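Local structure of type-iv like pilin ttha1222 (Thermus thermophilus, 5G2F) at residues V61-L66 / K73-S78; T34-G39 / C50-L55; L4-S9 / Q42-V47; T46-T51 / S65-A70. The protein is of unknown function but, as a competence-linked type IV pilin-like protein represented here by its soluble C-terminal part, probably serves DNA uptake. One frame throughout, in Å; residues are numbered along the deposited sequence.

Contact 1: V61-L66 / K73-S78; sequences VIEASL and KVVYKS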
loop_
_atom_site.group_PDB
_atom_site.type_symbol
_atom_site.label_atom_id
_atom_site.label_comp_id
_atom_site.label_asym_id
_atom_site.label_seq_id
_atom_site.Cartn_x
_atom_site.Cartn_y
_atom_site.Cartn_z
ATOM N N VAL A 61 -3.011 -2.939 -13.847
ATOM C CA VAL A 61 -3.577 -4.246 -13.837
ATOM C C VAL A 61 -3.697 -4.681 -12.393
ATOM O O VAL A 61 -2.711 -4.597 -11.637
ATOM C CB VAL A 61 -2.678 -5.263 -14.579
ATOM C CG1 VAL A 61 -3.357 -6.620 -14.651
ATOM C CG2 VAL A 61 -2.403 -4.786 -15.992
ATOM N N ILE A 62 -4.889 -5.111 -12.016
ATOM C CA ILE A 62 -5.105 -5.673 -10.686
ATOM C C ILE A 62 -5.176 -7.182 -10.810
ATOM O O ILE A 62 -5.947 -7.698 -11.632
ATOM C CB ILE A 62 -6.448 -5.180 -10.077
ATOM C CG1 ILE A 62 -6.472 -3.648 -10.017
ATOM C CG2 ILE A 62 -6.675 -5.795 -8.719
ATOM C CD1 ILE A 62 -7.866 -3.065 -9.880
ATOM N N GLU A 63 -4.429 -7.883 -9.975
ATOM C CA GLU A 63 -4.467 -9.345 -9.918
ATOM C C GLU A 63 -4.850 -9.774 -8.545
ATOM O O GLU A 63 -4.216 -9.338 -7.568
ATOM C CB GLU A 63 -3.089 -9.924 -10.183
ATOM C CG GLU A 63 -2.581 -9.764 -11.593
ATOM C CD GLU A 63 -1.127 -10.172 -11.669
ATOM O OE1 GLU A 63 -0.853 -11.391 -11.841
ATOM O OE2 GLU A 63 -0.252 -9.284 -11.490
ATOM N N ALA A 64 -5.909 -10.543 -8.448
ATOM C CA ALA A 64 -6.343 -11.035 -7.156
ATOM C C ALA A 64 -6.453 -12.554 -7.183
ATOM O O ALA A 64 -6.953 -13.115 -8.154
ATOM C CB ALA A 64 -7.662 -10.402 -6.782
ATOM N N SER A 65 -5.962 -13.201 -6.126
ATOM C CA SER A 65 -6.095 -14.627 -5.959
ATOM C C SER A 65 -7.219 -14.880 -5.032
ATOM O O SER A 65 -7.327 -14.192 -3.998
ATOM C CB SER A 65 -4.839 -15.245 -5.371
ATOM O OG SER A 65 -3.735 -14.924 -6.170
ATOM N N LEU A 66 -8.048 -15.864 -5.394
ATOM C CA LEU A 66 -9.213 -16.208 -4.622
ATOM C C LEU A 66 -9.092 -17.637 -4.118
ATOM O O LEU A 66 -8.627 -18.542 -4.824
ATOM C CB LEU A 66 -10.479 -16.111 -5.473
ATOM C CG LEU A 66 -10.674 -14.841 -6.293
ATOM C CD1 LEU A 66 -11.988 -14.892 -7.055
ATOM C CD2 LEU A 66 -10.617 -13.621 -5.379
ATOM N N LYS A 73 -7.918 -17.068 -9.925
ATOM C CA LYS A 73 -7.340 -15.748 -10.124
ATOM C C LYS A 73 -8.298 -14.868 -10.943
ATOM O O LYS A 73 -8.926 -15.329 -11.901
ATOM C CB LYS A 73 -6.009 -15.898 -10.853
ATOM C CG LYS A 73 -5.092 -14.711 -10.655
ATOM C CD LYS A 73 -3.797 -14.853 -11.442
ATOM C CE LYS A 73 -2.956 -13.593 -11.330
ATOM N NZ LYS A 73 -1.623 -13.731 -11.971
ATOM N N VAL A 74 -8.440 -13.614 -10.554
ATOM C CA VAL A 74 -9.118 -12.664 -11.401
ATOM C C VAL A 74 -8.186 -11.513 -11.739
ATOM O O VAL A 74 -7.364 -11.092 -10.912
ATOM C CB VAL A 74 -10.429 -12.131 -10.849
ATOM C CG1 VAL A 74 -11.433 -13.275 -10.783
ATOM C CG2 VAL A 74 -10.239 -11.494 -9.502
ATOM N N VAL A 75 -8.326 -11.009 -12.969
ATOM C CA VAL A 75 -7.463 -9.957 -13.465
ATOM C C VAL A 75 -8.307 -8.841 -14.099
ATOM O O VAL A 75 -9.145 -9.109 -14.959
ATOM C CB VAL A 75 -6.497 -10.538 -14.510
ATOM C CG1 VAL A 75 -5.565 -9.475 -15.060
ATOM C CG2 VAL A 75 -5.708 -11.676 -13.927
ATOM N N TYR A 76 -8.106 -7.601 -13.639
ATOM C CA TYR A 76 -8.717 -6.406 -14.215
ATOM C C TYR A 76 -7.651 -5.599 -14.903
ATOM O O TYR A 76 -6.605 -5.336 -14.313
ATOM C CB TYR A 76 -9.401 -5.537 -13.157
ATOM C CG TYR A 76 -10.024 -4.310 -13.722
ATOM C CD1 TYR A 76 -11.253 -4.339 -14.359
ATOM C CD2 TYR A 76 -9.344 -3.123 -13.721
ATOM C CE1 TYR A 76 -11.787 -3.208 -14.955
ATOM C CE2 TYR A 76 -9.897 -1.974 -14.234
ATOM C CZ TYR A 76 -11.120 -2.012 -14.851
ATOM O OH TYR A 76 -11.605 -0.875 -15.429
ATOM N N LYS A 77 -7.907 -5.182 -16.138
ATOM C CA LYS A 77 -6.989 -4.317 -16.902
ATOM C C LYS A 77 -7.695 -3.000 -17.170
ATOM O O LYS A 77 -8.742 -2.967 -17.875
ATOM C CB LYS A 77 -6.596 -5.007 -18.249
ATOM C CG LYS A 77 -5.729 -6.250 -18.004
ATOM C CD LYS A 77 -5.429 -7.056 -19.270
ATOM C CE LYS A 77 -4.730 -8.339 -18.872
ATOM N NZ LYS A 77 -4.444 -9.231 -20.031
ATOM N N SER A 78 -7.144 -1.911 -16.662
ATOM C CA SER A 78 -7.777 -0.614 -16.869
ATOM C C SER A 78 -7.759 -0.165 -18.324
ATOM O O SER A 78 -8.678 0.564 -18.746
ATOM C CB SER A 78 -7.141 0.489 -16.015
ATOM O OG SER A 78 -5.815 0.793 -16.465
#
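Val61 and Val75 show how a beta hairpin fits bump to hollow on both faces at once. Their CG1 methyls meet obliquely at 3.6 Å, and Val61 CG1 also rests against Lys77 CG at 4.1 Å. On this same face, Lys73 sends its extended chain diagonally over to Glu63; CG stands anti to the backbone N (chi1 -158°), which starts the chain in that direction. Lys73 NZ and Glu63 OE1 form a salt bridge, modelled at 2.5 Å, a length too short to be trusted. A glutamine at Glu63 would probably leave the ammonium of Lys73 without its opposite charge and let that long chain wander. The other face is largely apolar. Here the small Ala64 makes a hollow that Val74 fills, CG2 to CB 3.9 Å, and Leu66 CD1 comes in at about a right angle to Val74 CG1. Ile62 CD1 leans obliquely on Tyr76 CD2 at 4.1 Å, and the ring then leads away from strand 61-66. Backbone bonds in both directions join Ile62 with Tyr76 and Ala64 with Val74. Val11, Val14 and Ala15 of helix 3-19 cover this face, giving the helix-on-antiparallel-sheet packing of the pilin globular domain.

Contact 2: T34-G39 / C50-L55; sequences TDCLSG and CTITYL
Cys36 and Cys50 are joined through their SG atoms, 2.0 Å apart, and the tightest side-chain packing gathers round that disulfide. The bridge is twisted close to a right angle (chi3 -91°). Cys50 contributes an SG anti to its backbone N (chi1 -162°), which carries the sulfur over to the loop. Ile52 closes in beside it, with CG1 3.8 Å from Cys36 SG and CD1 near Cys36 CB, while Leu37 lays CD2 4.1 Å from Cys50 CB. Two straight backbone bonds continue the join on one side of the disulfide, Cys36 N to Cys50 O at 3.0 Å and Ile52 N to Thr34 O at 2.8 Å. In each the donor stands well above the carbonyl plane. Thr34 rests CB and CG2 on Ile52 O, and CG2 also reaches the edge of the Tyr54 ring, 4.2 Å from CE1. This is the pilin alpha-beta loop, the connection between helix 3-19 and the first strand, running antiparallel along the outer side of strand 47-54 and bridging it once, between Asp35 and Thr51. Outward the fit slackens: exposed Thr51, on the solvent side, points away from the loop, and Asp35 faces neighbouring subunits. Its OD2 accepts from Leu37 N on its anti side at 3.0 Å, making an Asx turn, and OD1 forms a salt bridge with Arg12 of a second subunit. Tyr54 OH, for its part, is hydrogen-bonded to Leu33 O.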
loop_
_atom_site.group_PDB
_atom_site.type_symbol
_atom_site.label_atom_id
_atom_site.label_comp_id
_atom_site.label_asym_id
_atom_site.label_seq_id
_atom_site.Cartn_x
_atom_site.Cartn_y
_atom_site.Cartn_z
ATOM N N THR A 34 0.856 -0.522 -4.608
ATOM C CA THR A 34 0.949 -1.746 -5.387
ATOM C C THR A 34 0.263 -2.958 -4.783
ATOM O O THR A 34 0.326 -4.080 -5.329
ATOM C CB THR A 34 2.417 -2.108 -5.632
ATOM O OG1 THR A 34 3.095 -2.009 -4.382
ATOM C CG2 THR A 34 3.045 -1.153 -6.651
ATOM N N ASP A 35 -0.319 -2.806 -3.599
ATOM C CA ASP A 35 -1.132 -3.917 -3.130
ATOM C C ASP A 35 -2.494 -3.441 -2.770
ATOM O O ASP A 35 -2.717 -2.277 -2.447
ATOM C CB ASP A 35 -0.519 -4.642 -1.973
ATOM C CG ASP A 35 -0.853 -3.963 -0.658
ATOM O OD1 ASP A 35 -0.083 -3.047 -0.355
ATOM O OD2 ASP A 35 -1.909 -4.275 -0.024
ATOM N N CYS A 36 -3.422 -4.366 -2.852
ATOM C CA CYS A 36 -4.805 -4.066 -2.575
ATOM C C CYS A 36 -5.378 -5.020 -1.529
ATOM O O CYS A 36 -6.564 -5.284 -1.521
ATOM C CB CYS A 36 -5.624 -4.033 -3.871
ATOM S SG CYS A 36 -5.208 -5.232 -5.153
ATOM N N LEU A 37 -4.530 -5.544 -0.644
ATOM C CA LEU A 37 -5.064 -6.306 0.492
ATOM C C LEU A 37 -5.685 -5.371 1.534
ATOM O O LEU A 37 -6.560 -5.789 2.319
ATOM C CB LEU A 37 -4.010 -7.190 1.143
ATOM C CG LEU A 37 -3.583 -8.405 0.326
ATOM C CD1 LEU A 37 -2.414 -9.090 1.011
ATOM C CD2 LEU A 37 -4.737 -9.391 0.078
ATOM N N SER A 38 -5.244 -4.114 1.540
ATOM C CA SER A 38 -5.863 -3.145 2.429
ATOM C C SER A 38 -6.050 -1.814 1.779
ATOM O O SER A 38 -5.475 -1.560 0.731
ATOM C CB SER A 38 -5.023 -2.995 3.724
ATOM O OG SER A 38 -4.024 -2.007 3.491
ATOM N N GLY A 39 -6.859 -0.958 2.419
ATOM C CA GLY A 39 -7.062 0.401 1.943
ATOM C C GLY A 39 -8.072 0.538 0.825
ATOM O O GLY A 39 -8.150 1.603 0.204
ATOM N N CYS A 50 -3.630 -9.707 -3.578
ATOM C CA CYS A 50 -4.115 -8.626 -4.411
ATOM C C CYS A 50 -2.992 -7.650 -4.717
ATOM O O CYS A 50 -2.473 -6.993 -3.819
ATOM C CB CYS A 50 -5.295 -7.926 -3.738
ATOM S SG CYS A 50 -6.350 -6.895 -4.809
ATOM N N THR A 51 -2.618 -7.538 -5.985
ATOM C CA THR A 51 -1.505 -6.681 -6.374
ATOM C C THR A 51 -1.938 -5.763 -7.506
ATOM O O THR A 51 -2.775 -6.153 -8.347
ATOM C CB THR A 51 -0.272 -7.482 -6.874
ATOM O OG1 THR A 51 -0.641 -8.222 -8.021
ATOM C CG2 THR A 51 0.203 -8.445 -5.858
ATOM N N ILE A 52 -1.358 -4.574 -7.528
ATOM C CA ILE A 52 -1.633 -3.617 -8.591
ATOM C C ILE A 52 -0.325 -3.368 -9.299
ATOM O O ILE A 52 0.676 -3.051 -8.644
ATOM C CB ILE A 52 -2.183 -2.285 -8.044
ATOM C CG1 ILE A 52 -3.431 -2.540 -7.198
ATOM C CG2 ILE A 52 -2.442 -1.320 -9.207
ATOM C CD1 ILE A 52 -3.810 -1.365 -6.272
ATOM N N THR A 53 -0.324 -3.543 -10.605
ATOM C CA THR A 53 0.822 -3.293 -11.435
ATOM C C THR A 53 0.540 -2.086 -12.326
ATOM O O THR A 53 -0.454 -2.075 -13.082
ATOM C CB THR A 53 1.119 -4.530 -12.307
ATOM O OG1 THR A 53 1.399 -5.655 -11.460
ATOM C CG2 THR A 53 2.334 -4.308 -13.244
ATOM N N TYR A 54 1.447 -1.102 -12.317
ATOM C CA TYR A 54 1.311 0.045 -13.218
ATOM C C TYR A 54 2.193 -0.138 -14.454
ATOM O O TYR A 54 3.410 -0.305 -14.332
ATOM C CB TYR A 54 1.637 1.350 -12.459
ATOM C CG TYR A 54 0.789 1.534 -11.228
ATOM C CD1 TYR A 54 1.123 0.923 -9.985
ATOM C CD2 TYR A 54 -0.400 2.219 -11.298
ATOM C CE1 TYR A 54 0.310 1.056 -8.863
ATOM C CE2 TYR A 54 -1.211 2.372 -10.190
ATOM C CZ TYR A 54 -0.866 1.800 -8.971
ATOM O OH TYR A 54 -1.695 1.928 -7.884
ATOM N N LEU A 55 1.564 -0.162 -15.641
ATOM C CA LEU A 55 2.248 -0.376 -16.886
ATOM C C LEU A 55 2.813 0.912 -17.424
ATOM O O LEU A 55 3.704 0.897 -18.267
ATOM C CB LEU A 55 1.294 -0.979 -17.936
ATOM C CG LEU A 55 0.690 -2.324 -17.509
ATOM C CD1 LEU A 55 -0.376 -2.726 -18.519
ATOM C CD2 LEU A 55 1.733 -3.399 -17.323
#

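Contact 3: L4-S9 / Q42-V47; sequences LAAGQS and QRPKTV
Ala6 overlaps the ring of Pro44: its CB lies 4.0 Å from Pro44 CG and is nearly as close to Pro44 CB, so the methyl meets one flank of the pyrrolidine. The same ring carbon, Pro44 CG, also comes within 3.7 Å of Ala6 O, and one proline thus covers both the side chain and the carbonyl of a single helical residue. One turn-shaped loop against one smooth patch of helix is the principle at work, and it is made by apolar van der Waals packing, the touching groups being methyls, ring carbons and backbone. Gly7 provides the next piece of surface. Having no side chain, it presents its own backbone to the loop, Val47 CG2 resting 4.0 Å from Gly7 CA and Thr46 CG2 4.2 Å from Gly7 N. With OG1 anti to the backbone N (chi1 -173°), Thr46 turns CG2 to the helix and its hydroxyl to the backbone O of Asp67. Pro44 to Val47 form a type I beta turn, closed by Val47 N to Pro44 O at 3.0 Å, which brings Pro44, Thr46 and Val47 to the helix together. Arg43 NH1 makes a weak bond to Val47 O. Tyr10, one helical turn further on, packs against Arg43, Pro44 and Val47 and continues the seam. The arrangement is the end of the pilin alpha-beta loop folded back on the helix just before the chain enters the first strand of the sheet.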
loop_
_atom_site.group_PDB
_atom_site.type_symbol
_atom_site.label_atom_id
_atom_site.label_comp_id
_atom_site.label_asym_id
_atom_site.label_seq_id
_atom_site.Cartn_x
_atom_site.Cartn_y
_atom_site.Cartn_z
ATOM N N LEU A 4 -16.471 -16.147 -6.193
ATOM C CA LEU A 4 -15.985 -15.541 -7.409
ATOM C C LEU A 4 -16.656 -14.193 -7.567
ATOM O O LEU A 4 -15.987 -13.190 -7.820
ATOM C CB LEU A 4 -16.256 -16.426 -8.626
ATOM C CG LEU A 4 -15.889 -15.756 -9.964
ATOM C CD1 LEU A 4 -14.418 -15.339 -10.040
ATOM C CD2 LEU A 4 -16.253 -16.676 -11.132
ATOM N N ALA A 5 -17.972 -14.138 -7.386
ATOM C CA ALA A 5 -18.661 -12.843 -7.459
ATOM C C ALA A 5 -18.149 -11.842 -6.424
ATOM O O ALA A 5 -17.972 -10.659 -6.750
ATOM C CB ALA A 5 -20.166 -13.001 -7.358
ATOM N N ALA A 6 -17.872 -12.296 -5.205
ATOM C CA ALA A 6 -17.406 -11.374 -4.170
ATOM C C ALA A 6 -16.027 -10.838 -4.523
ATOM O O ALA A 6 -15.740 -9.658 -4.325
ATOM C CB ALA A 6 -17.404 -12.042 -2.794
ATOM N N GLY A 7 -15.170 -11.702 -5.060
ATOM C CA GLY A 7 -13.806 -11.282 -5.437
ATOM C C GLY A 7 -13.840 -10.333 -6.607
ATOM O O GLY A 7 -13.149 -9.320 -6.613
ATOM N N GLN A 8 -14.670 -10.657 -7.598
ATOM C CA GLN A 8 -14.878 -9.766 -8.727
ATOM C C GLN A 8 -15.365 -8.387 -8.327
ATOM O O GLN A 8 -14.810 -7.368 -8.760
ATOM C CB GLN A 8 -15.849 -10.388 -9.726
ATOM C CG GLN A 8 -15.262 -11.534 -10.534
ATOM C CD GLN A 8 -16.306 -12.271 -11.374
ATOM O OE1 GLN A 8 -17.470 -12.395 -10.975
ATOM N NE2 GLN A 8 -15.888 -12.792 -12.530
ATOM N N SER A 9 -16.377 -8.348 -7.478
ATOM C CA SER A 9 -16.892 -7.095 -6.949
ATOM C C SER A 9 -15.806 -6.293 -6.211
ATOM O O SER A 9 -15.697 -5.066 -6.369
ATOM C CB SER A 9 -18.115 -7.418 -6.056
ATOM O OG SER A 9 -18.660 -6.249 -5.468
ATOM N N GLN A 42 -13.951 -2.949 2.624
ATOM C CA GLN A 42 -14.024 -4.290 3.168
ATOM C C GLN A 42 -13.546 -5.290 2.116
ATOM O O GLN A 42 -14.059 -5.313 1.023
ATOM C CB GLN A 42 -15.465 -4.581 3.565
ATOM C CG GLN A 42 -15.719 -6.014 4.018
ATOM C CD GLN A 42 -15.068 -6.375 5.346
ATOM O OE1 GLN A 42 -14.834 -5.513 6.208
ATOM N NE2 GLN A 42 -14.778 -7.664 5.514
ATOM N N ARG A 43 -12.559 -6.107 2.454
ATOM C CA ARG A 43 -12.048 -7.137 1.549
ATOM C C ARG A 43 -12.667 -8.494 1.902
ATOM O O ARG A 43 -12.502 -8.970 3.022
ATOM C CB ARG A 43 -10.512 -7.223 1.626
ATOM C CG ARG A 43 -9.935 -8.329 0.746
ATOM C CD ARG A 43 -8.407 -8.368 0.674
ATOM N NE ARG A 43 -7.767 -8.296 1.984
ATOM C CZ ARG A 43 -7.632 -9.330 2.803
ATOM N NH1 ARG A 43 -8.104 -10.523 2.484
ATOM N NH2 ARG A 43 -7.043 -9.153 3.972
ATOM N N PRO A 44 -13.404 -9.123 0.975
ATOM C CA PRO A 44 -13.933 -10.466 1.299
ATOM C C PRO A 44 -12.800 -11.465 1.588
ATOM O O PRO A 44 -11.728 -11.364 1.009
ATOM C CB PRO A 44 -14.715 -10.873 0.032
ATOM C CG PRO A 44 -14.919 -9.607 -0.734
ATOM C CD PRO A 44 -13.803 -8.677 -0.369
ATOM N N LYS A 45 -13.023 -12.429 2.471
ATOM C CA LYS A 45 -11.921 -13.285 2.914
ATOM C C LYS A 45 -11.466 -14.215 1.794
ATOM O O LYS A 45 -10.336 -14.677 1.801
ATOM C CB LYS A 45 -12.268 -14.038 4.212
ATOM C CG LYS A 45 -13.444 -14.974 4.104
ATOM C CD LYS A 45 -13.716 -15.690 5.437
ATOM C CE LYS A 45 -15.122 -16.267 5.461
ATOM N NZ LYS A 45 -15.389 -17.060 4.227
ATOM N N THR A 46 -12.307 -14.428 0.784
ATOM C CA THR A 46 -11.878 -15.173 -0.407
ATOM C C THR A 46 -10.644 -14.550 -1.089
ATOM O O THR A 46 -9.844 -15.264 -1.704
ATOM C CB THR A 46 -13.029 -15.382 -1.441
ATOM O OG1 THR A 46 -12.585 -16.252 -2.493
ATOM C CG2 THR A 46 -13.491 -14.074 -2.075
ATOM N N VAL A 47 -10.490 -13.233 -0.994
ATOM C CA VAL A 47 -9.338 -12.575 -1.605
ATOM C C VAL A 47 -8.111 -12.736 -0.713
ATOM O O VAL A 47 -8.008 -12.110 0.340
ATOM C CB VAL A 47 -9.586 -11.093 -1.870
ATOM C CG1 VAL A 47 -8.380 -10.479 -2.558
ATOM C CG2 VAL A 47 -10.838 -10.912 -2.732
#

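Contact 4: T46-T51 / S65-A70; sequences TVTACT and SLDGAA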
loop_
_atom_site.group_PDB
_atom_site.type_symbol
_atom_site.label_atom_id
_atom_site.label_comp_id
_atom_site.label_asym_id
_atom_site.label_seq_id
_atom_site.Cartn_x
_atom_site.Cartn_y
_atom_site.Cartn_z
ATOM N N THR A 46 -12.307 -14.428 0.784
ATOM C CA THR A 46 -11.878 -15.173 -0.407
ATOM C C THR A 46 -10.644 -14.550 -1.089
ATOM O O THR A 46 -9.844 -15.264 -1.704
ATOM C CB THR A 46 -13.029 -15.382 -1.441
ATOM O OG1 THR A 46 -12.585 -16.252 -2.493
ATOM C CG2 THR A 46 -13.491 -14.074 -2.075
ATOM N N VAL A 47 -10.490 -13.233 -0.994
ATOM C CA VAL A 47 -9.338 -12.575 -1.605
ATOM C C VAL A 47 -8.111 -12.736 -0.713
ATOM O O VAL A 47 -8.008 -12.110 0.340
ATOM C CB VAL A 47 -9.586 -11.093 -1.870
ATOM C CG1 VAL A 47 -8.380 -10.479 -2.558
ATOM C CG2 VAL A 47 -10.838 -10.912 -2.732
ATOM N N THR A 48 -7.180 -13.591 -1.135
ATOM C CA THR A 48 -6.007 -13.884 -0.334
ATOM C C THR A 48 -4.761 -13.179 -0.800
ATOM O O THR A 48 -3.803 -13.065 -0.045
ATOM C CB THR A 48 -5.729 -15.407 -0.295
ATOM O OG1 THR A 48 -5.516 -15.906 -1.619
ATOM C CG2 THR A 48 -6.894 -16.137 0.316
ATOM N N ALA A 49 -4.762 -12.685 -2.043
ATOM C CA ALA A 49 -3.642 -11.920 -2.558
ATOM C C ALA A 49 -4.232 -10.884 -3.537
ATOM O O ALA A 49 -5.272 -11.143 -4.148
ATOM C CB ALA A 49 -2.635 -12.803 -3.270
ATOM N N CYS A 50 -3.630 -9.707 -3.578
ATOM C CA CYS A 50 -4.115 -8.626 -4.411
ATOM C C CYS A 50 -2.992 -7.650 -4.717
ATOM O O CYS A 50 -2.473 -6.993 -3.819
ATOM C CB CYS A 50 -5.295 -7.926 -3.738
ATOM S SG CYS A 50 -6.350 -6.895 -4.809
ATOM N N THR A 51 -2.618 -7.538 -5.985
ATOM C CA THR A 51 -1.505 -6.681 -6.374
ATOM C C THR A 51 -1.938 -5.763 -7.506
ATOM O O THR A 51 -2.775 -6.153 -8.347
ATOM C CB THR A 51 -0.272 -7.482 -6.874
ATOM O OG1 THR A 51 -0.641 -8.222 -8.021
ATOM C CG2 THR A 51 0.203 -8.445 -5.858
ATOM N N SER A 65 -5.962 -13.201 -6.126
ATOM C CA SER A 65 -6.095 -14.627 -5.959
ATOM C C SER A 65 -7.219 -14.880 -5.032
ATOM O O SER A 65 -7.327 -14.192 -3.998
ATOM C CB SER A 65 -4.839 -15.245 -5.371
ATOM O OG SER A 65 -3.735 -14.924 -6.170
ATOM N N LEU A 66 -8.048 -15.864 -5.394
ATOM C CA LEU A 66 -9.213 -16.208 -4.622
ATOM C C LEU A 66 -9.092 -17.637 -4.118
ATOM O O LEU A 66 -8.627 -18.542 -4.824
ATOM C CB LEU A 66 -10.479 -16.111 -5.473
ATOM C CG LEU A 66 -10.674 -14.841 -6.293
ATOM C CD1 LEU A 66 -11.988 -14.892 -7.055
ATOM C CD2 LEU A 66 -10.617 -13.621 -5.379
ATOM N N ASP A 67 -9.510 -17.874 -2.897
ATOM C CA ASP A 67 -9.687 -19.290 -2.548
ATOM C C ASP A 67 -11.148 -19.675 -2.335
ATOM O O ASP A 67 -11.977 -18.865 -1.929
ATOM C CB ASP A 67 -8.800 -19.759 -1.390
ATOM C CG ASP A 67 -9.178 -19.156 -0.098
ATOM O OD1 ASP A 67 -9.943 -18.173 -0.105
ATOM O OD2 ASP A 67 -8.722 -19.695 0.935
ATOM N N GLY A 68 -11.440 -20.936 -2.622
ATOM C CA GLY A 68 -12.783 -21.466 -2.475
ATOM C C GLY A 68 -13.751 -20.844 -3.468
ATOM O O GLY A 68 -14.965 -20.779 -3.232
ATOM N N ALA A 69 -13.216 -20.431 -4.607
ATOM C CA ALA A 69 -14.006 -19.756 -5.621
ATOM C C ALA A 69 -14.025 -20.552 -6.924
ATOM O O ALA A 69 -13.153 -21.389 -7.168
ATOM C CB ALA A 69 -13.444 -18.362 -5.876
ATOM N N ALA A 70 -15.016 -20.272 -7.763
ATOM C CA ALA A 70 -15.136 -20.953 -9.061
ATOM C C ALA A 70 -13.946 -20.681 -9.999
ATOM O O ALA A 70 -13.710 -21.433 -10.945
ATOM C CB ALA A 70 -16.441 -20.563 -9.737
#
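Leu66 CG stands anti to its own carbonyl carbon (chi1 -49°), which swings CD2 against Val47 CG2 at 3.8 Å, whereas Asp67 has CG tucked between its backbone N and carbonyl carbon (chi1 68°), bringing the carboxylate back across Thr48. Next to these, at Ser65, lies a classic beta bulge, in which Thr48 and Ala49 both face that one residue. Ser65 is held from both: its O accepts from Thr48 N at 2.9 Å, and its N donates to Ala49 O from above the carbonyl plane. Beyond the bulge Thr46 grips Asp67 twice. Asp67 N lies in the carbonyl plane of Thr46 O, on a lone pair, at 2.9 Å, and Thr46 OG1 donates to Asp67 O at 2.7 Å, tilted from that carbonyl's plane. A valine at Thr46 would probably leave the carbonyl of Asp67 without this donor, and the turn after strand 60-66 less firmly tied. Those two bonds hold Asp67, already past the strand, against the start of strand 47-54, and Asn3 of the helix bonds Gly68 O just beyond. Toward solvent, the Asp67 carboxylate crosses Thr48 at about a right angle, OD1 3.7 Å from Thr48 CG2. At the other end, Ala49 CB comes to 3.8 Å from Ser65 OG.

Overall arrangement
The four contacts trace one small pilin domain from helix to sheet. Contacts 1 and 4 share Ser65 and Leu66 on strand 60-66, with centres about 10 Å apart, and they tie that strand to its two neighbours in the antiparallel sheet. Contact 2 fastens the loop to the outer strand 47-54; it meets contact 1 where Ile62 CG2 packs on Cys36 SG at 3.9 Å. Contacts 3 and 4 lie closest, about 7 Å between centres, and share Thr46 and Val47. Leu4 CD1 joins them to contact 1, lying 3.7 Å from Val74 CG1. Arg43 NE, bonded to Leu37 O, connects contacts 2 and 3 along the loop.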